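PDB 3III: CocE/NonD family hydrolase from Staphylococcus aureus subsp. aureus COL, which probably hydrolyses ester or amide bonds as a CocE/NonD-type serine hydrolase of the alpha/beta-hydrolase fold, its true substrate being unknown. Local coordinates for residues Pro110-Pro115 and Asn308-Lys313; Asn116-Val121 and Tyr319-Asn324; Leu135-Lys140 and Glu232-Ala237; Met198-Ala203 and Pro242-Phe247. All coordinates share one frame; numbering follows the deposited sequence.

Interaction 1: residues Pro110-Pro115 and Asn308-Lys313; sequences PGFWVP and NLERQK
Leu309 lays its CB over one face of the Phe112 ring, 3.9 Å from the ring centroid and 18° off the normal, a CH-pi contact. Its CD1 continues over the same ring near CG, the side chains running past each other in opposite directions. Leu309 O lies 3.6 Å from Phe112 CZ. One residue on, Glu310 bends at chi2 (-71°), which carries OE2 to the ring edge near Phe112 CE1, although its charge is paired with Arg306. Gln312 crosses the Trp113 indole at about a right angle and sets OE1 at the indole edge, 3.6 Å from CZ2. The same oxygen receives a hydrogen bond from a water, 2.6 Å away, which in turn accepts from Trp113 NE1 at 3.0 Å; Asn166 is a further partner. Lys313 packs with its backbone CA, 3.6 Å from Trp113 CH2, and its aliphatic chain, CD 3.8 Å from Phe112 CZ, while NZ pairs with Asp317. Helix 306-319 thus receives both rings of helix 110-113, and the pair packs on the central sheet of the alpha/beta-hydrolase domain: Trp113 rests on Val120 of strand 119-124, Gln312 on strand 186-192, and Phe112 on the loop at Gln32 and Tyr33.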
loop_
_atom_site.group_PDB
_atom_site.type_symbol
_atom_site.label_atom_id
_atom_site.label_comp_id
_atom_site.label_asym_id
_atom_site.label_seq_id
_atom_site.Cartn_x
_atom_site.Cartn_y
_atom_site.Cartn_z
ATOM N N PRO A 110 -22.134 -1.862 -3.067
ATOM C CA PRO A 110 -23.461 -1.597 -2.520
ATOM C C PRO A 110 -24.339 -2.839 -2.274
ATOM O O PRO A 110 -25.254 -2.770 -1.461
ATOM C CB PRO A 110 -24.089 -0.668 -3.547
ATOM C CG PRO A 110 -23.277 -0.751 -4.708
ATOM C CD PRO A 110 -21.910 -1.148 -4.339
ATOM N N GLY A 111 -24.053 -3.950 -2.943
ATOM C CA GLY A 111 -24.770 -5.187 -2.730
ATOM C C GLY A 111 -24.455 -5.798 -1.347
ATOM O O GLY A 111 -25.189 -6.687 -0.877
ATOM N N PHE A 112 -23.378 -5.324 -0.717
ATOM C CA PHE A 112 -23.071 -5.757 0.691
ATOM C C PHE A 112 -23.581 -4.723 1.668
ATOM O O PHE A 112 -24.244 -5.041 2.651
ATOM C CB PHE A 112 -21.555 -6.016 0.906
ATOM C CG PHE A 112 -21.190 -6.268 2.365
ATOM C CD1 PHE A 112 -21.566 -7.430 2.981
ATOM C CD2 PHE A 112 -20.543 -5.318 3.126
ATOM C CE1 PHE A 112 -21.290 -7.681 4.305
ATOM C CE2 PHE A 112 -20.274 -5.556 4.466
ATOM C CZ PHE A 112 -20.638 -6.734 5.065
ATOM N N TRP A 113 -23.292 -3.456 1.413
ATOM C CA TRP A 113 -23.566 -2.438 2.422
ATOM C C TRP A 113 -25.018 -2.026 2.469
ATOM O O TRP A 113 -25.582 -1.909 3.556
ATOM C CB TRP A 113 -22.668 -1.228 2.247
ATOM C CG TRP A 113 -21.243 -1.548 2.557
ATOM C CD1 TRP A 113 -20.277 -1.846 1.666
ATOM C CD2 TRP A 113 -20.647 -1.664 3.845
ATOM N NE1 TRP A 113 -19.103 -2.107 2.293
ATOM C CE2 TRP A 113 -19.302 -2.012 3.644
ATOM C CE3 TRP A 113 -21.108 -1.478 5.148
ATOM C CZ2 TRP A 113 -18.426 -2.172 4.681
ATOM C CZ3 TRP A 113 -20.250 -1.653 6.175
ATOM C CH2 TRP A 113 -18.917 -2.007 5.953
ATOM N N VAL A 114 -25.633 -1.815 1.321
ATOM C CA VAL A 114 -26.993 -1.314 1.301
ATOM C C VAL A 114 -28.019 -2.267 1.930
ATOM O O VAL A 114 -28.881 -1.809 2.651
ATOM C CB VAL A 114 -27.423 -0.746 -0.068
ATOM C CG1 VAL A 114 -28.844 -0.237 0.006
ATOM C CG2 VAL A 114 -26.507 0.415 -0.429
ATOM N N PRO A 115 -27.919 -3.574 1.732
ATOM C CA PRO A 115 -28.859 -4.472 2.413
ATOM C C PRO A 115 -28.676 -4.469 3.921
ATOM O O PRO A 115 -29.576 -4.837 4.651
ATOM C CB PRO A 115 -28.530 -5.827 1.851
ATOM C CG PRO A 115 -28.025 -5.515 0.497
ATOM C CD PRO A 115 -27.193 -4.287 0.669
ATOM N N ASN A 308 -13.486 -10.230 6.052
ATOM C CA ASN A 308 -13.029 -8.840 6.147
ATOM C C ASN A 308 -14.134 -7.848 5.912
ATOM O O ASN A 308 -14.136 -6.741 6.510
ATOM C CB ASN A 308 -11.772 -8.633 5.260
ATOM C CG ASN A 308 -10.558 -9.379 5.828
ATOM O OD1 ASN A 308 -10.430 -9.492 7.046
ATOM N ND2 ASN A 308 -9.738 -9.971 4.965
ATOM N N LEU A 309 -15.137 -8.226 5.103
ATOM C CA LEU A 309 -16.351 -7.392 5.016
ATOM C C LEU A 309 -17.040 -7.367 6.381
ATOM O O LEU A 309 -17.559 -6.357 6.797
ATOM C CB LEU A 309 -17.300 -7.884 3.904
ATOM C CG LEU A 309 -16.758 -7.796 2.485
ATOM C CD1 LEU A 309 -17.800 -8.375 1.455
ATOM C CD2 LEU A 309 -16.415 -6.373 2.151
ATOM N N GLU A 310 -17.075 -8.505 7.096
ATOM C CA GLU A 310 -17.755 -8.531 8.353
ATOM C C GLU A 310 -16.956 -7.682 9.385
ATOM O O GLU A 310 -17.550 -7.026 10.249
ATOM C CB GLU A 310 -17.996 -9.964 8.875
ATOM C CG GLU A 310 -18.899 -10.886 8.070
ATOM C CD GLU A 310 -20.347 -10.470 8.149
ATOM O OE1 GLU A 310 -20.766 -9.973 9.233
ATOM O OE2 GLU A 310 -21.035 -10.631 7.137
ATOM N N ARG A 311 -15.636 -7.673 9.263
ATOM C CA ARG A 311 -14.778 -6.870 10.159
ATOM C C ARG A 311 -15.037 -5.373 9.921
ATOM O O ARG A 311 -15.247 -4.596 10.881
ATOM C CB ARG A 311 -13.307 -7.260 9.921
ATOM C CG ARG A 311 -12.257 -6.467 10.734
ATOM C CD ARG A 311 -10.853 -6.583 10.150
ATOM N NE ARG A 311 -10.573 -7.891 9.601
ATOM C CZ ARG A 311 -10.179 -8.941 10.312
ATOM N NH1 ARG A 311 -10.025 -8.783 11.612
ATOM N NH2 ARG A 311 -9.993 -10.155 9.714
ATOM N N GLN A 312 -15.034 -4.994 8.658
ATOM C CA GLN A 312 -15.351 -3.597 8.227
ATOM C C GLN A 312 -16.701 -3.174 8.770
ATOM O O GLN A 312 -16.859 -2.056 9.265
ATOM C CB GLN A 312 -15.359 -3.449 6.707
ATOM C CG GLN A 312 -14.021 -3.651 5.955
ATOM C CD GLN A 312 -14.235 -3.826 4.447
ATOM O OE1 GLN A 312 -15.002 -3.084 3.823
ATOM N NE2 GLN A 312 -13.526 -4.769 3.853
ATOM N N LYS A 313 -17.677 -4.082 8.663
ATOM C CA LYS A 313 -19.037 -3.779 9.067
ATOM C C LYS A 313 -19.124 -3.650 10.600
ATOM O O LYS A 313 -19.832 -2.800 11.101
ATOM C CB LYS A 313 -20.028 -4.857 8.532
ATOM C CG LYS A 313 -21.529 -4.640 8.960
ATOM C CD LYS A 313 -22.455 -5.719 8.278
ATOM C CE LYS A 313 -23.117 -6.598 9.300
ATOM N NZ LYS A 313 -23.910 -5.802 10.403
HETATM O O HOH W 1 -16.316 -2.932 1.532
#

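Interaction 2: residues Asn116-Val121 and Tyr319-Asn324; sequences NDYVVV and YLKEEN
Lys321 and Leu320 reach Tyr118 where the chain leaves helix 306-319 beside the start of strand 119-124, a strand of the central, mostly parallel sheet of the alpha/beta-hydrolase fold. The packing is shared by two side chains. Leu320 brings CD1 to the edge of the Tyr118 ring, 4.1 Å from CE1, the two groups crossing at about a right angle. Lys321 slants across the CE2 and OH end of the ring, with CE 3.6 Å from Tyr118 CE2 and CG 4.0 Å from Tyr118 OH; that hydroxyl is hydrogen-bonded to Asp317, and the ring also meets Trp113 edge-to-face. The opposite charges of Asp117 and Lys321 are near but not in contact, OD2 to NZ 5.0 Å, and Asp117 OD1 pairs with Lys63. The polar link across the contact uses the backbone. With its chain fully extended beyond CG (chi4 -178°), Lys321 delivers NZ to Asn116 O at 2.6 Å, nearly in line with the carbonyl bond (C=O...N angle 168°).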
loop_
_atom_site.group_PDB
_atom_site.type_symbol
_atom_site.label_atom_id
_atom_site.label_comp_id
_atom_site.label_asym_id
_atom_site.label_seq_id
_atom_site.Cartn_x
_atom_site.Cartn_y
_atom_site.Cartn_z
ATOM N N ASN A 116 -27.523 -4.036 4.377
ATOM C CA ASN A 116 -27.276 -3.875 5.839
ATOM C C ASN A 116 -27.683 -2.466 6.335
ATOM O O ASN A 116 -27.284 -2.031 7.441
ATOM C CB ASN A 116 -25.807 -4.168 6.144
ATOM C CG ASN A 116 -25.481 -5.632 6.124
ATOM O OD1 ASN A 116 -24.704 -6.152 5.287
ATOM N ND2 ASN A 116 -26.071 -6.321 7.017
ATOM N N ASP A 117 -28.514 -1.763 5.553
ATOM C CA ASP A 117 -29.042 -0.441 5.907
ATOM C C ASP A 117 -27.966 0.591 6.097
ATOM O O ASP A 117 -27.992 1.379 7.072
ATOM C CB ASP A 117 -29.942 -0.492 7.163
ATOM C CG ASP A 117 -31.116 -1.485 6.983
ATOM O OD1 ASP A 117 -31.880 -1.209 6.056
ATOM O OD2 ASP A 117 -31.243 -2.505 7.731
ATOM N N TYR A 118 -27.077 0.640 5.121
ATOM C CA TYR A 118 -26.134 1.728 4.903
ATOM C C TYR A 118 -26.468 2.379 3.549
ATOM O O TYR A 118 -27.082 1.759 2.661
ATOM C CB TYR A 118 -24.688 1.256 4.808
ATOM C CG TYR A 118 -24.052 0.878 6.079
ATOM C CD1 TYR A 118 -23.207 1.774 6.756
ATOM C CD2 TYR A 118 -24.286 -0.384 6.652
ATOM C CE1 TYR A 118 -22.626 1.423 7.951
ATOM C CE2 TYR A 118 -23.680 -0.737 7.873
ATOM C CZ TYR A 118 -22.890 0.188 8.523
ATOM O OH TYR A 118 -22.298 -0.155 9.682
ATOM N N VAL A 119 -26.085 3.619 3.403
ATOM C CA VAL A 119 -26.050 4.271 2.102
ATOM C C VAL A 119 -24.600 4.136 1.563
ATOM O O VAL A 119 -23.667 4.156 2.332
ATOM C CB VAL A 119 -26.509 5.755 2.184
ATOM C CG1 VAL A 119 -26.101 6.564 0.918
ATOM C CG2 VAL A 119 -28.017 5.843 2.443
ATOM N N VAL A 120 -24.432 3.913 0.246
ATOM C CA VAL A 120 -23.126 3.978 -0.400
ATOM C C VAL A 120 -23.069 5.143 -1.400
ATOM O O VAL A 120 -23.926 5.247 -2.301
ATOM C CB VAL A 120 -22.702 2.633 -1.061
ATOM C CG1 VAL A 120 -21.360 2.793 -1.807
ATOM C CG2 VAL A 120 -22.588 1.456 0.004
ATOM N N VAL A 121 -22.060 6.020 -1.247
ATOM C CA VAL A 121 -21.883 7.144 -2.196
ATOM C C VAL A 121 -20.590 6.909 -2.901
ATOM O O VAL A 121 -19.561 6.636 -2.264
ATOM C CB VAL A 121 -21.838 8.537 -1.523
ATOM C CG1 VAL A 121 -21.544 9.620 -2.569
ATOM C CG2 VAL A 121 -23.126 8.831 -0.691
ATOM N N TYR A 319 -19.029 2.796 14.813
ATOM C CA TYR A 319 -18.747 4.230 14.623
ATOM C C TYR A 319 -19.814 4.991 13.841
ATOM O O TYR A 319 -20.014 6.168 14.121
ATOM C CB TYR A 319 -17.307 4.502 14.062
ATOM C CG TYR A 319 -16.269 4.207 15.095
ATOM C CD1 TYR A 319 -16.127 5.009 16.217
ATOM C CD2 TYR A 319 -15.522 3.048 15.024
ATOM C CE1 TYR A 319 -15.239 4.697 17.202
ATOM C CE2 TYR A 319 -14.630 2.726 15.997
ATOM C CZ TYR A 319 -14.487 3.547 17.099
ATOM O OH TYR A 319 -13.639 3.199 18.131
ATOM N N LEU A 320 -20.447 4.361 12.846
ATOM C CA LEU A 320 -21.420 5.050 12.029
ATOM C C LEU A 320 -22.855 4.802 12.496
ATOM O O LEU A 320 -23.684 5.694 12.368
ATOM C CB LEU A 320 -21.289 4.655 10.569
ATOM C CG LEU A 320 -19.908 4.828 9.940
ATOM C CD1 LEU A 320 -19.938 4.473 8.372
ATOM C CD2 LEU A 320 -19.398 6.288 10.118
ATOM N N LYS A 321 -23.158 3.601 13.014
ATOM C CA LYS A 321 -24.499 3.337 13.551
ATOM C C LYS A 321 -24.547 3.638 15.041
ATOM O O LYS A 321 -25.634 3.687 15.616
ATOM C CB LYS A 321 -24.952 1.883 13.309
ATOM C CG LYS A 321 -25.235 1.591 11.843
ATOM C CD LYS A 321 -25.861 0.255 11.623
ATOM C CE LYS A 321 -26.306 0.082 10.163
ATOM N NZ LYS A 321 -26.980 -1.216 9.927
ATOM N N GLU A 322 -23.385 3.850 15.667
ATOM C CA GLU A 322 -23.319 4.063 17.109
ATOM C C GLU A 322 -23.924 2.933 17.925
ATOM O O GLU A 322 -24.585 3.133 18.922
ATOM C CB GLU A 322 -23.897 5.434 17.489
ATOM C CG GLU A 322 -23.211 6.532 16.688
ATOM C CD GLU A 322 -23.608 7.951 17.030
ATOM O OE1 GLU A 322 -24.028 8.223 18.152
ATOM O OE2 GLU A 322 -23.417 8.827 16.196
ATOM N N GLU A 323 -23.687 1.715 17.465
ATOM C CA GLU A 323 -24.167 0.515 18.122
ATOM C C GLU A 323 -23.139 0.062 19.154
ATOM O O GLU A 323 -21.912 0.164 18.945
ATOM C CB GLU A 323 -24.428 -0.524 17.039
ATOM C CG GLU A 323 -24.887 -1.851 17.468
ATOM C CD GLU A 323 -25.010 -2.818 16.273
ATOM O OE1 GLU A 323 -25.337 -2.365 15.128
ATOM O OE2 GLU A 323 -24.720 -4.002 16.500
ATOM N N ASN A 324 -23.626 -0.364 20.317
ATOM C CA ASN A 324 -22.748 -0.797 21.369
ATOM C C ASN A 324 -22.402 -2.266 21.131
ATOM O O ASN A 324 -22.876 -3.150 21.831
ATOM C CB ASN A 324 -23.397 -0.590 22.739
ATOM C CG ASN A 324 -23.508 0.914 23.127
ATOM O OD1 ASN A 324 -22.676 1.741 22.733
ATOM N ND2 ASN A 324 -24.542 1.260 23.880
#

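Interaction 3: residues Leu135-Lys140 and Glu232-Ala237; sequences LSPWSK and EDLIQA
Leu135 O accepts a hydrogen bond from Glu232 N, 2.9 Å long, tying the loop before helix 140-154 to the turn that leads into helix 234-240. Ser136 adds a side-chain bond: OG, turned anti to its own backbone N (chi1 180°), donates to Glu232 OE1 at 2.7 Å. The hydroxyl meets that oxygen from above the carboxylate plane, 43° out of it. Glu232 can reach so far because its chain runs extended from CB to the carboxylate. Pro137 CG then abuts Leu234 CD1 at 3.8 Å, and Pro137 CD also lies 3.9 Å from Glu232 OE1. Ser139 braces the loop from within, OG donating to Ser136 O at 2.7 Å while capping helix 140-154 at Glu142 N. On the other segment, Asp233 OD1 caps helix 234-240 by accepting from Gln236 N. Arg251 forms a salt bridge with Glu232 OE1 and also donates to Pro137 O. The oxygen that accepts the Ser136 hydrogen bond is therefore also held by a guanidinium, which would be expected to favour the ionised carboxylate and fix its rotation.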
loop_
_atom_site.group_PDB
_atom_site.type_symbol
_atom_site.label_atom_id
_atom_site.label_comp_id
_atom_site.label_asym_id
_atom_site.label_seq_id
_atom_site.Cartn_x
_atom_site.Cartn_y
_atom_site.Cartn_z
ATOM N N LEU A 135 -6.888 17.564 -12.559
ATOM C CA LEU A 135 -6.781 16.218 -12.002
ATOM C C LEU A 135 -5.369 16.119 -11.468
ATOM O O LEU A 135 -4.421 15.877 -12.226
ATOM C CB LEU A 135 -7.064 15.139 -13.075
ATOM C CG LEU A 135 -7.439 13.719 -12.569
ATOM C CD1 LEU A 135 -7.817 12.844 -13.809
ATOM C CD2 LEU A 135 -6.312 13.070 -11.743
ATOM N N SER A 136 -5.239 16.338 -10.161
ATOM C CA SER A 136 -3.972 16.273 -9.455
ATOM C C SER A 136 -4.067 15.179 -8.394
ATOM O O SER A 136 -4.519 15.406 -7.263
ATOM C CB SER A 136 -3.609 17.621 -8.833
ATOM O OG SER A 136 -2.375 17.476 -8.157
ATOM N N PRO A 137 -3.700 13.961 -8.757
ATOM C CA PRO A 137 -3.897 12.815 -7.870
ATOM C C PRO A 137 -3.157 12.934 -6.547
ATOM O O PRO A 137 -2.016 13.344 -6.524
ATOM C CB PRO A 137 -3.296 11.648 -8.646
ATOM C CG PRO A 137 -3.148 12.097 -10.014
ATOM C CD PRO A 137 -3.129 13.572 -10.048
ATOM N N TRP A 138 -3.813 12.556 -5.448
ATOM C CA TRP A 138 -3.122 12.370 -4.169
ATOM C C TRP A 138 -2.474 13.682 -3.754
ATOM O O TRP A 138 -1.280 13.740 -3.422
ATOM C CB TRP A 138 -2.132 11.187 -4.284
ATOM C CG TRP A 138 -2.766 9.911 -4.664
ATOM C CD1 TRP A 138 -4.110 9.631 -4.613
ATOM C CD2 TRP A 138 -2.138 8.698 -5.132
ATOM N NE1 TRP A 138 -4.340 8.364 -5.018
ATOM C CE2 TRP A 138 -3.153 7.759 -5.337
ATOM C CE3 TRP A 138 -0.817 8.313 -5.389
ATOM C CZ2 TRP A 138 -2.902 6.451 -5.786
ATOM C CZ3 TRP A 138 -0.562 6.983 -5.827
ATOM C CH2 TRP A 138 -1.596 6.090 -6.038
ATOM N N SER A 139 -3.297 14.745 -3.767
ATOM C CA SER A 139 -2.901 16.071 -3.412
ATOM C C SER A 139 -3.852 16.663 -2.380
ATOM O O SER A 139 -4.951 16.186 -2.185
ATOM C CB SER A 139 -2.912 16.960 -4.662
ATOM O OG SER A 139 -4.244 17.073 -5.211
ATOM N N LYS A 140 -3.466 17.780 -1.805
ATOM C CA LYS A 140 -4.313 18.457 -0.879
ATOM C C LYS A 140 -5.541 19.044 -1.577
ATOM O O LYS A 140 -6.619 18.988 -1.025
ATOM C CB LYS A 140 -3.572 19.592 -0.188
ATOM C CG LYS A 140 -4.456 20.253 0.911
ATOM C CD LYS A 140 -3.630 21.211 1.707
ATOM C CE LYS A 140 -4.429 21.863 2.781
ATOM N NZ LYS A 140 -3.647 22.793 3.544
ATOM N N GLU A 232 -2.543 16.433 -14.429
ATOM C CA GLU A 232 -1.186 16.755 -14.023
ATOM C C GLU A 232 -0.218 15.763 -14.654
ATOM O O GLU A 232 -0.444 14.573 -14.586
ATOM C CB GLU A 232 -1.072 16.725 -12.510
ATOM C CG GLU A 232 0.308 16.997 -11.971
ATOM C CD GLU A 232 0.368 16.977 -10.438
ATOM O OE1 GLU A 232 -0.579 16.463 -9.822
ATOM O OE2 GLU A 232 1.408 17.451 -9.881
ATOM N N ASP A 233 0.883 16.257 -15.219
ATOM C CA ASP A 233 1.864 15.401 -15.882
ATOM C C ASP A 233 2.878 14.874 -14.858
ATOM O O ASP A 233 3.957 15.455 -14.628
ATOM C CB ASP A 233 2.575 16.163 -16.998
ATOM C CG ASP A 233 3.537 15.292 -17.776
ATOM O OD1 ASP A 233 3.884 14.161 -17.370
ATOM O OD2 ASP A 233 3.974 15.777 -18.801
ATOM N N LEU A 234 2.539 13.743 -14.279
ATOM C CA LEU A 234 3.340 13.169 -13.223
ATOM C C LEU A 234 4.547 12.449 -13.773
ATOM O O LEU A 234 5.450 12.204 -13.043
ATOM C CB LEU A 234 2.494 12.245 -12.322
ATOM C CG LEU A 234 1.607 12.960 -11.304
ATOM C CD1 LEU A 234 0.539 11.972 -10.741
ATOM C CD2 LEU A 234 2.430 13.659 -10.206
ATOM N N ILE A 235 4.575 12.146 -15.066
ATOM C CA ILE A 235 5.784 11.600 -15.702
ATOM C C ILE A 235 6.878 12.708 -15.643
ATOM O O ILE A 235 8.009 12.509 -15.189
ATOM C CB ILE A 235 5.492 11.168 -17.148
ATOM C CG1 ILE A 235 4.485 9.998 -17.185
ATOM C CG2 ILE A 235 6.745 10.739 -17.860
ATOM C CD1 ILE A 235 5.003 8.778 -16.477
ATOM N N GLN A 236 6.510 13.888 -16.087
ATOM C CA GLN A 236 7.455 15.008 -16.087
ATOM C C GLN A 236 7.830 15.427 -14.650
ATOM O O GLN A 236 8.998 15.792 -14.391
ATOM C CB GLN A 236 6.916 16.196 -16.912
ATOM C CG GLN A 236 7.857 17.405 -16.966
ATOM C CD GLN A 236 9.268 17.075 -17.522
ATOM O OE1 GLN A 236 9.413 16.165 -18.352
ATOM N NE2 GLN A 236 10.304 17.843 -17.100
ATOM N N ALA A 237 6.890 15.318 -13.702
ATOM C CA ALA A 237 7.146 15.691 -12.302
ATOM C C ALA A 237 8.271 14.788 -11.764
ATOM O O ALA A 237 9.227 15.278 -11.116
ATOM C CB ALA A 237 5.828 15.609 -11.400
#

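Interaction 4: residues Met198-Ala203 and Pro242-Phe247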
loop_
_atom_site.group_PDB
_atom_site.type_symbol
_atom_site.label_atom_id
_atom_site.label_comp_id
_atom_site.label_asym_id
_atom_site.label_seq_id
_atom_site.Cartn_x
_atom_site.Cartn_y
_atom_site.Cartn_z
HETATM N N MSE A 198 4.213 9.988 -1.762
HETATM C CA MSE A 198 4.462 9.557 -3.126
HETATM C C MSE A 198 5.933 9.446 -3.428
HETATM O O MSE A 198 6.337 8.509 -4.122
HETATM C CB MSE A 198 3.816 10.507 -4.146
HETATM C CG MSE A 198 2.356 10.346 -4.235
HETATM SE SE MSE A 198 1.559 11.549 -5.618
HETATM C CE MSE A 198 2.330 10.601 -7.236
ATOM N N TYR A 199 6.734 10.409 -2.980
ATOM C CA TYR A 199 8.153 10.356 -3.279
ATOM C C TYR A 199 8.827 9.050 -2.776
ATOM O O TYR A 199 9.661 8.481 -3.441
ATOM C CB TYR A 199 8.877 11.570 -2.659
ATOM C CG TYR A 199 10.297 11.561 -3.012
ATOM C CD1 TYR A 199 10.734 12.094 -4.224
ATOM C CD2 TYR A 199 11.235 10.971 -2.166
ATOM C CE1 TYR A 199 12.128 12.025 -4.594
ATOM C CE2 TYR A 199 12.551 10.915 -2.508
ATOM C CZ TYR A 199 13.011 11.450 -3.717
ATOM O OH TYR A 199 14.354 11.343 -4.035
ATOM N N ARG A 200 8.470 8.604 -1.585
ATOM C CA ARG A 200 9.127 7.478 -0.964
ATOM C C ARG A 200 8.506 6.177 -1.318
ATOM O O ARG A 200 9.125 5.129 -1.038
ATOM C CB ARG A 200 9.160 7.621 0.559
ATOM C CG ARG A 200 10.198 8.627 1.034
ATOM C CD ARG A 200 10.217 8.738 2.598
ATOM N NE ARG A 200 11.209 9.735 2.992
ATOM C CZ ARG A 200 11.035 11.040 2.909
ATOM N NH1 ARG A 200 9.875 11.524 2.500
ATOM N NH2 ARG A 200 12.026 11.864 3.240
ATOM N N GLU A 201 7.280 6.199 -1.852
ATOM C CA GLU A 201 6.482 4.970 -1.910
ATOM C C GLU A 201 6.126 4.489 -3.295
ATOM O O GLU A 201 5.963 3.292 -3.457
ATOM C CB GLU A 201 5.281 5.021 -0.962
ATOM C CG GLU A 201 5.828 5.244 0.471
ATOM C CD GLU A 201 4.859 5.622 1.555
ATOM O OE1 GLU A 201 3.686 5.954 1.257
ATOM O OE2 GLU A 201 5.314 5.625 2.746
ATOM N N VAL A 202 6.057 5.389 -4.288
ATOM C CA VAL A 202 5.691 4.987 -5.652
ATOM C C VAL A 202 6.560 5.653 -6.749
ATOM O O VAL A 202 6.914 4.984 -7.699
ATOM C CB VAL A 202 4.178 5.194 -5.970
ATOM C CG1 VAL A 202 3.774 6.691 -5.993
ATOM C CG2 VAL A 202 3.810 4.484 -7.289
ATOM N N ALA A 203 6.825 6.970 -6.638
ATOM C CA ALA A 203 7.632 7.715 -7.638
ATOM C C ALA A 203 9.121 7.280 -7.638
ATOM O O ALA A 203 9.777 7.211 -8.683
ATOM C CB ALA A 203 7.475 9.281 -7.459
ATOM N N PRO A 242 13.849 15.113 -8.716
ATOM C CA PRO A 242 14.528 13.860 -8.292
ATOM C C PRO A 242 14.751 13.726 -6.756
ATOM O O PRO A 242 15.113 12.648 -6.247
ATOM C CB PRO A 242 15.848 13.930 -9.047
ATOM C CG PRO A 242 16.097 15.366 -9.237
ATOM C CD PRO A 242 14.727 15.939 -9.573
ATOM N N LEU A 243 14.533 14.806 -6.035
ATOM C CA LEU A 243 14.771 14.884 -4.603
ATOM C C LEU A 243 13.437 15.205 -3.921
ATOM O O LEU A 243 12.466 15.612 -4.573
ATOM C CB LEU A 243 15.816 15.966 -4.285
ATOM C CG LEU A 243 17.257 15.621 -4.682
ATOM C CD1 LEU A 243 18.077 16.885 -4.776
ATOM C CD2 LEU A 243 17.764 14.569 -3.622
ATOM N N PHE A 244 13.404 15.053 -2.604
ATOM C CA PHE A 244 12.203 15.296 -1.802
ATOM C C PHE A 244 12.173 16.799 -1.548
ATOM O O PHE A 244 12.608 17.262 -0.528
ATOM C CB PHE A 244 12.262 14.488 -0.493
ATOM C CG PHE A 244 11.019 14.608 0.368
ATOM C CD1 PHE A 244 9.791 14.190 -0.101
ATOM C CD2 PHE A 244 11.094 15.113 1.669
ATOM C CE1 PHE A 244 8.659 14.282 0.685
ATOM C CE2 PHE A 244 9.959 15.188 2.484
ATOM C CZ PHE A 244 8.733 14.791 1.964
ATOM N N ASP A 245 11.645 17.553 -2.510
ATOM C CA ASP A 245 11.704 19.019 -2.492
ATOM C C ASP A 245 10.308 19.592 -2.155
ATOM O O ASP A 245 9.446 18.859 -1.691
ATOM C CB ASP A 245 12.232 19.505 -3.859
ATOM C CG ASP A 245 11.381 19.021 -5.050
ATOM O OD1 ASP A 245 10.305 18.419 -4.842
ATOM O OD2 ASP A 245 11.801 19.235 -6.223
ATOM N N ASP A 246 10.066 20.887 -2.359
ATOM C CA ASP A 246 8.767 21.443 -1.990
ATOM C C ASP A 246 7.612 20.768 -2.744
ATOM O O ASP A 246 6.512 20.602 -2.207
ATOM C CB ASP A 246 8.705 22.960 -2.299
ATOM C CG ASP A 246 9.613 23.787 -1.389
ATOM O OD1 ASP A 246 10.133 23.214 -0.400
ATOM O OD2 ASP A 246 9.796 25.020 -1.647
ATOM N N PHE A 247 7.832 20.453 -4.018
ATOM C CA PHE A 247 6.836 19.697 -4.799
ATOM C C PHE A 247 6.386 18.400 -4.116
ATOM O O PHE A 247 5.167 18.191 -3.881
ATOM C CB PHE A 247 7.372 19.383 -6.206
ATOM C CG PHE A 247 6.405 18.580 -7.024
ATOM C CD1 PHE A 247 5.394 19.221 -7.734
ATOM C CD2 PHE A 247 6.462 17.193 -7.031
ATOM C CE1 PHE A 247 4.482 18.496 -8.458
ATOM C CE2 PHE A 247 5.549 16.458 -7.747
ATOM C CZ PHE A 247 4.552 17.114 -8.469
#
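Tyr199 lays its side chain against Pro242, Leu243 and Phe244, tying helix 198-203 to the segment that leads into helix 246-249. CG stands anti to the backbone N (chi1 -177°), which brings the ring up against that segment. At the root, CB lies at the edge of the Phe244 ring, 3.8 Å from CD1, and CG is close to the same carbon. Farther out, Phe244 CB lies over the ring face, nearest CD2 and CE2, 4.2 Å from the Tyr199 centroid and 17° off the normal, in a CH-pi contact. CE1, across the ring from CD2, comes to 3.5 Å from Leu243 C. At the tip, OH donates to Pro242 O at 2.7 Å. Beside the tyrosine, Arg200 stretches out from CG to NE and sets its guanidinium over a Phe244 face, CZ 4.2 Å from the centroid. The planes stand 75° apart, so the cation meets the ring with its edge. Arg200 NH2 also bonds His476 O, within the range of the C-terminal non-catalytic domain family. Phe244 is thus gripped by a guanidinium over its face and by Tyr199 CB at its edge; the salt bridge from Arg200 NH1 to Asp197 probably steadies the guanidinium and offsets part of its charge.

Overall arrangement
Interactions 1 and 2 adjoin, their centres about 10 Å apart, and join the same pieces: the 110-121 region and helix 306-319 with its exit. Interactions 3 and 4, about 12 Å apart, form a second cluster around helices 234-240 and 246-249, where Phe247 packs on Glu232 and Ala237. Centres in different clusters are about 32 to 37 Å apart, and both segments of interactions 3 and 4 fall inside the chain loops closed by interactions 1 and 2. Interaction 1 is buried, with aromatic packing and a bridging water; interaction 2, partly buried, adds a lysine-to-carbonyl bond. Interaction 3, also buried, relies on hydrogen bonds, whereas surface interaction 4 combines cation-pi contact with a tyrosine hydroxyl bond.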